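Local coordinates for protein arginyl-trna synthetase (Thermus thermophilus, PDB 1IQ0) that probably joins L-arginine to its cognate tRNA at the expense of ATP, as a monomeric class I aminoacyl-tRNA synthetase, at residues A307-F310 / W311-G314; A529-L532 / L533-A537. One frame throughout, in Å; residues are numbered along the deposited sequence.

In the fold
Contact 1 (307-314) spans the C-terminal end of helix 301-312 and the turn that follows it, and contact 2 (529-537) the middle of helix 525-544; both are local, made by side chains about one helical turn apart. They belong to different domains, the class I catalytic domain and the DALR anticodon-binding domain. Their centres lie 38 Å apart on opposite sides of the chain's centre, and the nearest atoms are still about 25 Å from each other. Contact 1 packs against strands 104-108 and 348-354 of the mixed sheet of the catalytic domain, the former shortly before the predicted 'HIGH' region at 112-122; contact 2 packs among helices 430-448, 470-487 and 562-583.

Contact 1 of 2, residues A307-F310 / W311-G314; sequences AFQF and WKMG
Lys312 lays its CE over one face of the Phe308 ring, a CH-pi contact in which the carbon sits 3.9 Å from the ring centroid and 24° off the ring normal, displaced toward the rim. Beyond CG the lysine chain is extended, which carries NZ past the ring. Trp311 runs alongside Phe308 and points the same way: its CE3 is 3.7 Å from Phe308 CE1. The ring planes differ by only 7°, but they are slid so far apart that they barely overlap, so the pair is side-by-side packing more than a stack.

On another side of the helix, Gln309 has CG anti to the backbone N (chi1 -178°) and bends at chi2, bringing its amide up to Met313. There NE2 gives a weak hydrogen bond to the thioether, 3.3 Å from Met313 SD, while its stronger partner is Thr349. At the other end of the same amide, OE1 accepts a hydrogen bond from a water at 2.7 Å, and that water accepts one from Lys312 NZ, linking the two buried polar side chains.

Behind these groups is the last turn of helix 301-312, where Lys312 N bonds to Phe308 O at 3.0 Å and Met313 N to Gln309 O at 3.2 Å. The helix closes in a Schellman motif: Gly314, with positive phi, is the C-prime residue, and Ile315 N returns to Phe310 O.

Farther out, Glu108 of strand 104-108 forms a salt bridge with Lys312 NZ, a charge pairing likely to favour the protonated amine and fix the end of the chain that crosses Phe308. Trp311 and Phe310 pack against Leu248 and Leu255, respectively, of helix 248-256.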
loop_
_atom_site.group_PDB
_atom_site.type_symbol
_atom_site.label_atom_id
_atom_site.label_comp_id
_atom_site.label_asym_id
_atom_site.label_seq_id
_atom_site.Cartn_x
_atom_site.Cartn_y
_atom_site.Cartn_z
ATOM N N ALA A 307 1.321 24.210 -2.058
ATOM C CA ALA A 307 0.734 24.725 -0.821
ATOM C C ALA A 307 0.337 23.586 0.121
ATOM O O ALA A 307 0.702 23.579 1.296
ATOM C CB ALA A 307 -0.502 25.582 -1.140
ATOM N N PHE A 308 -0.415 22.630 -0.415
ATOM C CA PHE A 308 -0.889 21.476 0.338
ATOM C C PHE A 308 0.287 20.637 0.855
ATOM O O PHE A 308 0.282 20.193 2.000
ATOM C CB PHE A 308 -1.814 20.638 -0.558
ATOM C CG PHE A 308 -2.598 19.578 0.177
ATOM C CD1 PHE A 308 -3.040 19.790 1.477
ATOM C CD2 PHE A 308 -2.952 18.390 -0.465
ATOM C CE1 PHE A 308 -3.829 18.833 2.128
ATOM C CE2 PHE A 308 -3.738 17.433 0.175
ATOM C CZ PHE A 308 -4.178 17.656 1.471
ATOM N N GLN A 309 1.288 20.418 0.010
ATOM C CA GLN A 309 2.472 19.659 0.414
ATOM C C GLN A 309 3.147 20.366 1.592
ATOM O O GLN A 309 3.611 19.719 2.526
ATOM C CB GLN A 309 3.469 19.566 -0.743
ATOM C CG GLN A 309 4.730 18.759 -0.442
ATOM C CD GLN A 309 4.445 17.275 -0.258
ATOM O OE1 GLN A 309 3.616 16.702 -0.965
ATOM N NE2 GLN A 309 5.144 16.645 0.682
ATOM N N PHE A 310 3.211 21.693 1.534
ATOM C CA PHE A 310 3.825 22.474 2.601
ATOM C C PHE A 310 3.114 22.264 3.938
ATOM O O PHE A 310 3.759 22.158 4.982
ATOM C CB PHE A 310 3.826 23.967 2.238
ATOM C CG PHE A 310 4.966 24.382 1.334
ATOM C CD1 PHE A 310 5.184 25.730 1.048
ATOM C CD2 PHE A 310 5.825 23.437 0.778
ATOM C CE1 PHE A 310 6.236 26.134 0.225
ATOM C CE2 PHE A 310 6.884 23.833 -0.049
ATOM C CZ PHE A 310 7.090 25.186 -0.325
ATOM N N TRP A 311 1.785 22.198 3.901
ATOM C CA TRP A 311 1.004 21.992 5.113
ATOM C C TRP A 311 1.253 20.591 5.658
ATOM O O TRP A 311 1.423 20.408 6.857
ATOM C CB TRP A 311 -0.489 22.166 4.830
ATOM C CG TRP A 311 -1.356 21.738 5.990
ATOM C CD1 TRP A 311 -1.646 22.460 7.118
ATOM C CD2 TRP A 311 -1.986 20.460 6.160
ATOM N NE1 TRP A 311 -2.419 21.703 7.980
ATOM C CE2 TRP A 311 -2.638 20.475 7.415
ATOM C CE3 TRP A 311 -2.058 19.302 5.374
ATOM C CZ2 TRP A 311 -3.353 19.376 7.902
ATOM C CZ3 TRP A 311 -2.769 18.207 5.856
ATOM C CH2 TRP A 311 -3.406 18.252 7.107
ATOM N N LYS A 312 1.271 19.604 4.769
ATOM C CA LYS A 312 1.499 18.216 5.169
ATOM C C LYS A 312 2.790 18.062 5.961
ATOM O O LYS A 312 2.846 17.291 6.921
ATOM C CB LYS A 312 1.565 17.305 3.939
ATOM C CG LYS A 312 0.236 17.084 3.220
ATOM C CD LYS A 312 0.407 16.075 2.084
ATOM C CE LYS A 312 -0.922 15.704 1.429
ATOM N NZ LYS A 312 -0.673 14.782 0.274
ATOM N N MET A 313 3.826 18.797 5.557
ATOM C CA MET A 313 5.114 18.711 6.235
ATOM C C MET A 313 5.334 19.777 7.313
ATOM O O MET A 313 6.450 19.960 7.787
ATOM C CB MET A 313 6.252 18.730 5.198
ATOM C CG MET A 313 6.227 17.492 4.273
ATOM S SD MET A 313 7.439 17.490 2.936
ATOM C CE MET A 313 8.064 15.745 3.024
ATOM N N GLY A 314 4.268 20.475 7.695
ATOM C CA GLY A 314 4.372 21.471 8.751
ATOM C C GLY A 314 4.988 22.810 8.407
ATOM O O GLY A 314 5.219 23.639 9.288
HETATM O O HOH W 1 0.965 16.176 -1.431
#

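Contact 2 of 2, residues A529-L532 / L533-A537; sequences AQYL and LDLAA
Two turns of helix 525-544, within the DALR anticodon-binding domain, bring Tyr531 against Leu535 and Gln530 against Asp534 by the i to i+4 spacing. The helical backbone is direct evidence for that register: Asp534 N bonds to Gln530 O at 3.0 Å and Leu535 N to Tyr531 O at 2.8 Å.

Tyr531 and Leu535 extend side by side in the same direction, both with CG anti to the backbone N (chi1 169° for the tyrosine). Leu535 CB comes over one face of the tyrosine ring near its rim, and the CD2 branch follows the ring outward, 3.9 Å from Tyr531 CE2 and 3.6 Å from Tyr531 OH. That hydroxyl is hydrogen-bonded to the carbonyl oxygen of Asp508, while Leu535 also packs on Leu573 and Leu577 of helix 562-583, so the pair joins this helix to two other parts of the fold. Replacing the tyrosine by an alanine is likely to leave Leu535 without the ring beside its CB and CD2, and the Asp508 carbonyl oxygen without its phenol partner.

Away from that ring, Leu533 and Ala529 both pack on Phe444 of helix 430-448, and Ala536 meets Tyr472 of helix 470-487. Gln530 and Asp534 instead occupy an exposed side. The glutamine bends at chi2, and its amide plane is turned 48° from the carboxylate. Between the side chains a weak hydrogen bond runs from Gln530 NE2 to Asp534 OD1, 3.0 Å long, and its N-H...OD1 angle is only 133°.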
loop_
_atom_site.group_PDB
_atom_site.type_symbol
_atom_site.label_atom_id
_atom_site.label_comp_id
_atom_site.label_asym_id
_atom_site.label_seq_id
_atom_site.Cartn_x
_atom_site.Cartn_y
_atom_site.Cartn_z
ATOM N N ALA A 529 2.876 -9.560 -0.962
ATOM C CA ALA A 529 1.874 -10.389 -1.604
ATOM C C ALA A 529 2.542 -11.614 -2.205
ATOM O O ALA A 529 2.076 -12.733 -2.016
ATOM C CB ALA A 529 1.153 -9.592 -2.693
ATOM N N GLN A 530 3.640 -11.397 -2.921
ATOM C CA GLN A 530 4.362 -12.492 -3.551
ATOM C C GLN A 530 4.930 -13.442 -2.490
ATOM O O GLN A 530 4.907 -14.655 -2.667
ATOM C CB GLN A 530 5.482 -11.947 -4.438
ATOM C CG GLN A 530 6.247 -13.011 -5.214
ATOM C CD GLN A 530 5.335 -13.893 -6.054
ATOM O OE1 GLN A 530 4.550 -13.399 -6.872
ATOM N NE2 GLN A 530 5.430 -15.205 -5.851
ATOM N N TYR A 531 5.437 -12.897 -1.389
ATOM C CA TYR A 531 5.965 -13.750 -0.331
ATOM C C TYR A 531 4.868 -14.671 0.209
ATOM O O TYR A 531 5.117 -15.842 0.503
ATOM C CB TYR A 531 6.505 -12.927 0.845
ATOM C CG TYR A 531 6.799 -13.796 2.051
ATOM C CD1 TYR A 531 7.908 -14.649 2.068
ATOM C CD2 TYR A 531 5.933 -13.826 3.147
ATOM C CE1 TYR A 531 8.144 -15.515 3.148
ATOM C CE2 TYR A 531 6.160 -14.692 4.233
ATOM C CZ TYR A 531 7.269 -15.533 4.221
ATOM O OH TYR A 531 7.504 -16.394 5.275
ATOM N N LEU A 532 3.661 -14.133 0.352
ATOM C CA LEU A 532 2.551 -14.918 0.877
ATOM C C LEU A 532 2.163 -16.053 -0.063
ATOM O O LEU A 532 1.778 -17.127 0.389
ATOM C CB LEU A 532 1.348 -14.016 1.160
ATOM C CG LEU A 532 1.554 -13.003 2.296
ATOM C CD1 LEU A 532 0.266 -12.211 2.505
ATOM C CD2 LEU A 532 1.945 -13.724 3.584
ATOM N N LEU A 533 2.262 -15.815 -1.368
ATOM C CA LEU A 533 1.956 -16.852 -2.345
ATOM C C LEU A 533 2.990 -17.962 -2.181
ATOM O O LEU A 533 2.642 -19.143 -2.135
ATOM C CB LEU A 533 2.024 -16.298 -3.772
ATOM C CG LEU A 533 0.801 -15.508 -4.251
ATOM C CD1 LEU A 533 1.035 -14.976 -5.661
ATOM C CD2 LEU A 533 -0.418 -16.421 -4.234
ATOM N N ASP A 534 4.261 -17.572 -2.086
ATOM C CA ASP A 534 5.340 -18.536 -1.920
ATOM C C ASP A 534 5.210 -19.337 -0.622
ATOM O O ASP A 534 5.438 -20.543 -0.608
ATOM C CB ASP A 534 6.700 -17.832 -1.946
ATOM C CG ASP A 534 6.997 -17.168 -3.284
ATOM O OD1 ASP A 534 6.447 -17.612 -4.313
ATOM O OD2 ASP A 534 7.799 -16.214 -3.316
ATOM N N LEU A 535 4.848 -18.667 0.468
ATOM C CA LEU A 535 4.717 -19.352 1.743
ATOM C C LEU A 535 3.534 -20.317 1.710
ATOM O O LEU A 535 3.619 -21.433 2.226
ATOM C CB LEU A 535 4.541 -18.351 2.885
ATOM C CG LEU A 535 4.514 -18.999 4.279
ATOM C CD1 LEU A 535 5.838 -19.757 4.537
ATOM C CD2 LEU A 535 4.298 -17.929 5.330
ATOM N N ALA A 536 2.437 -19.887 1.097
ATOM C CA ALA A 536 1.260 -20.732 1.002
ATOM C C ALA A 536 1.587 -21.949 0.138
ATOM O O ALA A 536 1.109 -23.054 0.406
ATOM C CB ALA A 536 0.096 -19.951 0.411
ATOM N N ALA A 537 2.410 -21.747 -0.888
ATOM C CA ALA A 537 2.809 -22.841 -1.773
ATOM C C ALA A 537 3.691 -23.823 -1.002
ATOM O O ALA A 537 3.590 -25.040 -1.178
ATOM C CB ALA A 537 3.578 -22.299 -2.989
#